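Local coordinates for protein protease Do-like 1, chloroplastic (PDB 3QO6) that acts as a thylakoid-associated serine protease of the HtrA/Deg type, required at high temperature and possibly involved in degrading damaged proteins, at residues Ile33-Val38 / Val50-Gly55; Phe23-Pro28 / Lys113-Pro118. All blocks are in the same frame, centred on the assembly; numbering follows the deposited sequence.

Interaction 1: residues Ile33-Val38 / Val50-Gly55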
loop_
_atom_site.group_PDB
_atom_site.type_symbol
_atom_site.label_atom_id
_atom_site.label_comp_id
_atom_site.label_asym_id
_atom_site.label_seq_id
_atom_site.Cartn_x
_atom_site.Cartn_y
_atom_site.Cartn_z
ATOM N N ILE B 33 21.379 17.868 19.500
ATOM C CA ILE B 33 21.297 18.934 18.503
ATOM C C ILE B 33 19.892 19.122 17.920
ATOM O O ILE B 33 19.317 18.182 17.397
ATOM C CB ILE B 33 22.276 18.630 17.325
ATOM C CG1 ILE B 33 23.726 18.863 17.783
ATOM C CG2 ILE B 33 21.905 19.462 16.071
ATOM C CD1 ILE B 33 24.783 18.605 16.684
ATOM N N THR B 34 19.328 20.328 17.980
ATOM C CA THR B 34 17.994 20.505 17.381
ATOM C C THR B 34 17.927 21.381 16.133
ATOM O O THR B 34 18.293 22.554 16.147
ATOM C CB THR B 34 16.964 21.066 18.350
ATOM O OG1 THR B 34 17.303 20.681 19.688
ATOM C CG2 THR B 34 15.570 20.518 17.975
ATOM N N ASN B 35 17.407 20.766 15.075
ATOM C CA ASN B 35 17.228 21.341 13.744
ATOM C C ASN B 35 15.849 22.018 13.651
ATOM O O ASN B 35 14.899 21.378 13.202
ATOM C CB ASN B 35 17.314 20.173 12.741
ATOM C CG ASN B 35 17.339 20.614 11.280
ATOM O OD1 ASN B 35 16.487 21.393 10.828
ATOM N ND2 ASN B 35 18.309 20.086 10.522
ATOM N N LEU B 36 15.721 23.281 14.068
ATOM C CA LEU B 36 14.416 23.975 14.011
ATOM C C LEU B 36 14.046 24.493 12.622
ATOM O O LEU B 36 14.834 25.195 11.988
ATOM C CB LEU B 36 14.380 25.162 14.976
ATOM C CG LEU B 36 14.440 24.894 16.475
ATOM C CD1 LEU B 36 15.596 23.948 16.790
ATOM C CD2 LEU B 36 14.598 26.240 17.208
ATOM N N ALA B 37 12.851 24.153 12.145
ATOM C CA ALA B 37 12.414 24.626 10.829
ATOM C C ALA B 37 11.306 25.666 10.981
ATOM O O ALA B 37 10.616 25.743 12.009
ATOM C CB ALA B 37 11.938 23.466 9.956
ATOM N N VAL B 38 11.146 26.469 9.941
ATOM C CA VAL B 38 10.156 27.523 9.958
ATOM C C VAL B 38 8.765 27.026 9.605
ATOM O O VAL B 38 8.566 26.364 8.589
ATOM C CB VAL B 38 10.549 28.655 8.983
ATOM C CG1 VAL B 38 9.477 29.712 8.965
ATOM C CG2 VAL B 38 11.886 29.266 9.394
ATOM N N VAL B 50 10.229 25.496 14.787
ATOM C CA VAL B 50 9.751 24.211 15.268
ATOM C C VAL B 50 10.546 23.014 14.750
ATOM O O VAL B 50 10.662 22.808 13.533
ATOM C CB VAL B 50 8.236 24.084 14.943
ATOM C CG1 VAL B 50 7.891 22.698 14.417
ATOM C CG2 VAL B 50 7.436 24.410 16.203
ATOM N N PRO B 51 11.109 22.208 15.685
ATOM C CA PRO B 51 11.920 21.003 15.441
ATOM C C PRO B 51 11.439 20.074 14.322
ATOM O O PRO B 51 10.305 19.599 14.338
ATOM C CB PRO B 51 11.916 20.315 16.801
ATOM C CG PRO B 51 11.949 21.459 17.735
ATOM C CD PRO B 51 10.957 22.436 17.137
ATOM N N GLN B 52 12.299 19.833 13.340
ATOM C CA GLN B 52 11.967 18.924 12.244
ATOM C C GLN B 52 12.963 17.757 12.283
ATOM O O GLN B 52 12.829 16.794 11.527
ATOM C CB GLN B 52 12.057 19.626 10.879
ATOM C CG GLN B 52 13.475 20.020 10.468
ATOM C CD GLN B 52 13.565 20.538 9.044
ATOM O OE1 GLN B 52 14.642 20.919 8.586
ATOM N NE2 GLN B 52 12.434 20.552 8.335
ATOM N N GLY B 53 13.959 17.862 13.172
ATOM C CA GLY B 53 14.979 16.835 13.317
ATOM C C GLY B 53 15.639 16.803 14.692
ATOM O O GLY B 53 15.556 17.755 15.473
ATOM N N SER B 54 16.290 15.685 14.991
ATOM C CA SER B 54 16.995 15.490 16.258
ATOM C C SER B 54 18.263 14.649 15.988
ATOM O O SER B 54 18.236 13.657 15.241
ATOM C CB SER B 54 16.080 14.785 17.274
ATOM O OG SER B 54 16.797 14.335 18.415
ATOM N N GLY B 55 19.375 15.065 16.582
ATOM C CA GLY B 55 20.620 14.350 16.398
ATOM C C GLY B 55 21.572 14.590 17.555
ATOM O O GLY B 55 21.194 15.203 18.566
#
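A chi1 of -172° turns the amide of Asn-35 away from its own backbone N and toward Gln-52, whose CG is folded between its own N and carbonyl carbon (chi1 68°) before the chain runs out extended. The two side chains pass at an angle, Asn-35 OD1 lying 3.3 Å from Gln-52 CG, while Gln-52 CB rests 4.0 Å from Ala-37 CB. On the other face, Thr-34 CG2 touches Pro-51 CG at 3.7 Å.

The backbones form an antiparallel hairpin of strands 30-40 and 47-61, part of the protease's first six-stranded barrel. Ile-33 N donates to Gly-55 O over 2.8 Å, and at the far end Ala-37 and Val-50 exchange a reciprocal pair of bonds. Between these ends the pairing slips by one residue: Gln-52 is the extra residue of a beta bulge, and its N gives a nearly straight bond (172°) to Asn-35 O.

Pro-51 occupies a non-hydrogen-bonded pair with Leu-36, where a missing N-H costs the hairpin nothing. Five backbone bonds hold the two strands, while Asn-35 ND2, bonded to Val-72 O and Arg-74 O, fastens the hairpin to the residues just after the predicted catalytic His-71.

Interaction 2: residues Phe23-Pro28 / Lys113-Pro118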
loop_
_atom_site.group_PDB
_atom_site.type_symbol
_atom_site.label_atom_id
_atom_site.label_comp_id
_atom_site.label_asym_id
_atom_site.label_seq_id
_atom_site.Cartn_x
_atom_site.Cartn_y
_atom_site.Cartn_z
ATOM N N PHE B 23 30.897 5.236 30.662
ATOM C CA PHE B 23 29.736 6.069 30.365
ATOM C C PHE B 23 29.687 7.341 31.193
ATOM O O PHE B 23 29.469 8.412 30.645
ATOM C CB PHE B 23 28.414 5.316 30.573
ATOM C CG PHE B 23 27.206 6.143 30.242
ATOM C CD1 PHE B 23 26.876 6.412 28.918
ATOM C CD2 PHE B 23 26.431 6.700 31.254
ATOM C CE1 PHE B 23 25.786 7.233 28.607
ATOM C CE2 PHE B 23 25.347 7.516 30.955
ATOM C CZ PHE B 23 25.026 7.788 29.630
ATOM N N GLN B 24 29.869 7.242 32.510
ATOM C CA GLN B 24 29.803 8.455 33.311
ATOM C C GLN B 24 30.917 9.420 32.946
ATOM O O GLN B 24 30.684 10.627 32.886
ATOM C CB GLN B 24 29.802 8.152 34.813
ATOM C CG GLN B 24 30.865 7.215 35.273
ATOM C CD GLN B 24 30.754 6.896 36.774
ATOM O OE1 GLN B 24 29.712 6.417 37.255
ATOM N NE2 GLN B 24 31.840 7.155 37.517
ATOM N N GLU B 25 32.108 8.909 32.661
ATOM C CA GLU B 25 33.208 9.794 32.289
ATOM C C GLU B 25 32.965 10.577 30.994
ATOM O O GLU B 25 33.294 11.776 30.908
ATOM C CB GLU B 25 34.507 9.020 32.099
ATOM C CG GLU B 25 35.098 8.377 33.314
ATOM C CD GLU B 25 36.435 7.725 32.977
ATOM O OE1 GLU B 25 36.635 6.534 33.333
ATOM O OE2 GLU B 25 37.286 8.408 32.348
ATOM N N ASN B 26 32.385 9.909 29.997
ATOM C CA ASN B 26 32.178 10.522 28.694
ATOM C C ASN B 26 30.831 11.073 28.318
ATOM O O ASN B 26 30.753 11.860 27.388
ATOM C CB ASN B 26 32.615 9.554 27.606
ATOM C CG ASN B 26 34.047 9.117 27.769
ATOM O OD1 ASN B 26 34.975 9.788 27.323
ATOM N ND2 ASN B 26 34.238 7.990 28.435
ATOM N N THR B 27 29.758 10.686 29.004
ATOM C CA THR B 27 28.444 11.213 28.621
ATOM C C THR B 27 28.432 12.737 28.659
ATOM O O THR B 27 27.717 13.364 27.891
ATOM C CB THR B 27 27.279 10.638 29.489
ATOM O OG1 THR B 27 26.029 11.132 28.990
ATOM C CG2 THR B 27 27.409 11.031 30.921
ATOM N N PRO B 28 29.237 13.357 29.547
ATOM C CA PRO B 28 29.265 14.822 29.611
ATOM C C PRO B 28 29.715 15.445 28.296
ATOM O O PRO B 28 29.250 16.519 27.937
ATOM C CB PRO B 28 30.240 15.091 30.742
ATOM C CG PRO B 28 29.967 13.957 31.671
ATOM C CD PRO B 28 29.961 12.792 30.702
ATOM N N LYS B 113 31.752 23.972 31.409
ATOM C CA LYS B 113 30.712 23.031 31.038
ATOM C C LYS B 113 31.024 22.368 29.699
ATOM O O LYS B 113 30.124 21.960 28.973
ATOM C CB LYS B 113 29.380 23.769 30.977
ATOM C CG LYS B 113 28.880 24.206 32.340
ATOM C CD LYS B 113 27.677 25.130 32.235
ATOM C CE LYS B 113 26.674 24.666 31.181
ATOM N NZ LYS B 113 25.408 25.458 31.204
ATOM N N LEU B 114 32.314 22.253 29.393
ATOM C CA LEU B 114 32.780 21.662 28.148
ATOM C C LEU B 114 33.908 20.641 28.305
ATOM O O LEU B 114 35.056 20.993 28.616
ATOM C CB LEU B 114 33.261 22.753 27.176
ATOM C CG LEU B 114 32.231 23.703 26.560
ATOM C CD1 LEU B 114 32.931 24.736 25.700
ATOM C CD2 LEU B 114 31.239 22.924 25.712
ATOM N N ARG B 115 33.576 19.371 28.072
ATOM C CA ARG B 115 34.565 18.305 28.143
ATOM C C ARG B 115 34.832 17.851 26.721
ATOM O O ARG B 115 33.933 17.386 26.038
ATOM C CB ARG B 115 34.038 17.124 28.966
ATOM C CG ARG B 115 35.004 15.930 29.076
ATOM C CD ARG B 115 34.423 14.779 29.927
ATOM N NE ARG B 115 35.360 13.669 30.120
ATOM C CZ ARG B 115 35.559 12.684 29.241
ATOM N NH1 ARG B 115 34.882 12.662 28.104
ATOM N NH2 ARG B 115 36.447 11.724 29.487
ATOM N N PRO B 116 36.057 18.045 26.226
ATOM C CA PRO B 116 36.269 17.575 24.852
ATOM C C PRO B 116 36.579 16.061 24.933
ATOM O O PRO B 116 37.411 15.657 25.754
ATOM C CB PRO B 116 37.456 18.433 24.375
ATOM C CG PRO B 116 38.226 18.675 25.635
ATOM C CD PRO B 116 37.149 18.935 26.671
ATOM N N ILE B 117 35.907 15.229 24.124
ATOM C CA ILE B 117 36.163 13.788 24.202
ATOM C C ILE B 117 37.596 13.515 23.873
ATOM O O ILE B 117 38.187 14.183 23.046
ATOM C CB ILE B 117 35.333 12.902 23.220
ATOM C CG1 ILE B 117 34.923 13.719 22.019
ATOM C CG2 ILE B 117 34.157 12.261 23.922
ATOM C CD1 ILE B 117 36.088 14.311 21.285
ATOM N N PRO B 118 38.179 12.528 24.544
ATOM C CA PRO B 118 39.560 12.158 24.307
ATOM C C PRO B 118 39.593 11.573 22.912
ATOM O O PRO B 118 38.824 10.687 22.599
ATOM C CB PRO B 118 39.815 11.112 25.381
ATOM C CG PRO B 118 38.883 11.497 26.479
ATOM C CD PRO B 118 37.639 11.856 25.737
#
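The guanidinium of Arg-115 lies flat beneath the end of helix 14-26: over the centre of one face sits Glu-25 C, 3.8 Å above the plane, and Asn-26 N lies over the same face nearer its rim. Glu-25 O faces CZ at only 3.0 Å, an approach onto the plane whose angles are too poor for hydrogen bonding. Polar grip comes instead from Asn-26, whose amide stands almost perpendicular to the guanidinium, the planes 86° apart. Arg-115 NH1 donates to Asn-26 OD1 at 3.0 Å with a bent angle of 140°, coming from above the amide carbonyl plane, and NH2 adds a weak bond to the same oxygen.

Arg-115 can reach this far because its chain is extended from CG to NE. Along the way its CD passes 4.3 Å from Pro-28 CB, and Pro-118 CD approaches Asn-26 OD1 to 3.7 Å. The Asn-26 ND2 is bonded back to Leu-22 O, one turn earlier, which should fix the amide's rotation. A cation placed against the carbonyl end of a helix is probably stabilised by the helix dipole.

Arg-115 O also accepts from Ser-29 OG. The arrangement docks the N-terminal helix, which packs through Phe-23 on Val-127 of the second subunit, onto the connection between the two beta-barrels of the chymotrypsin-like fold.

From the N terminus, the chain leaves helix 14-26 at the first half of interaction 2 and turns at once into strand 30-40, which carries the first half of interaction 1. The return strand 47-61 closes that hairpin, a short loop nested wholly inside the much longer one closed when residues 113-118 come back to the helix end. The long loop takes in the rest of the first barrel, including the predicted catalytic His-71 and Asp-101. Although the contact centres lie about 24 Å apart, strand 47-61 bridges them: its Val-59 shares backbone bonding with Ile-117. Thus N-terminal helix, first barrel and interbarrel connection are tied together.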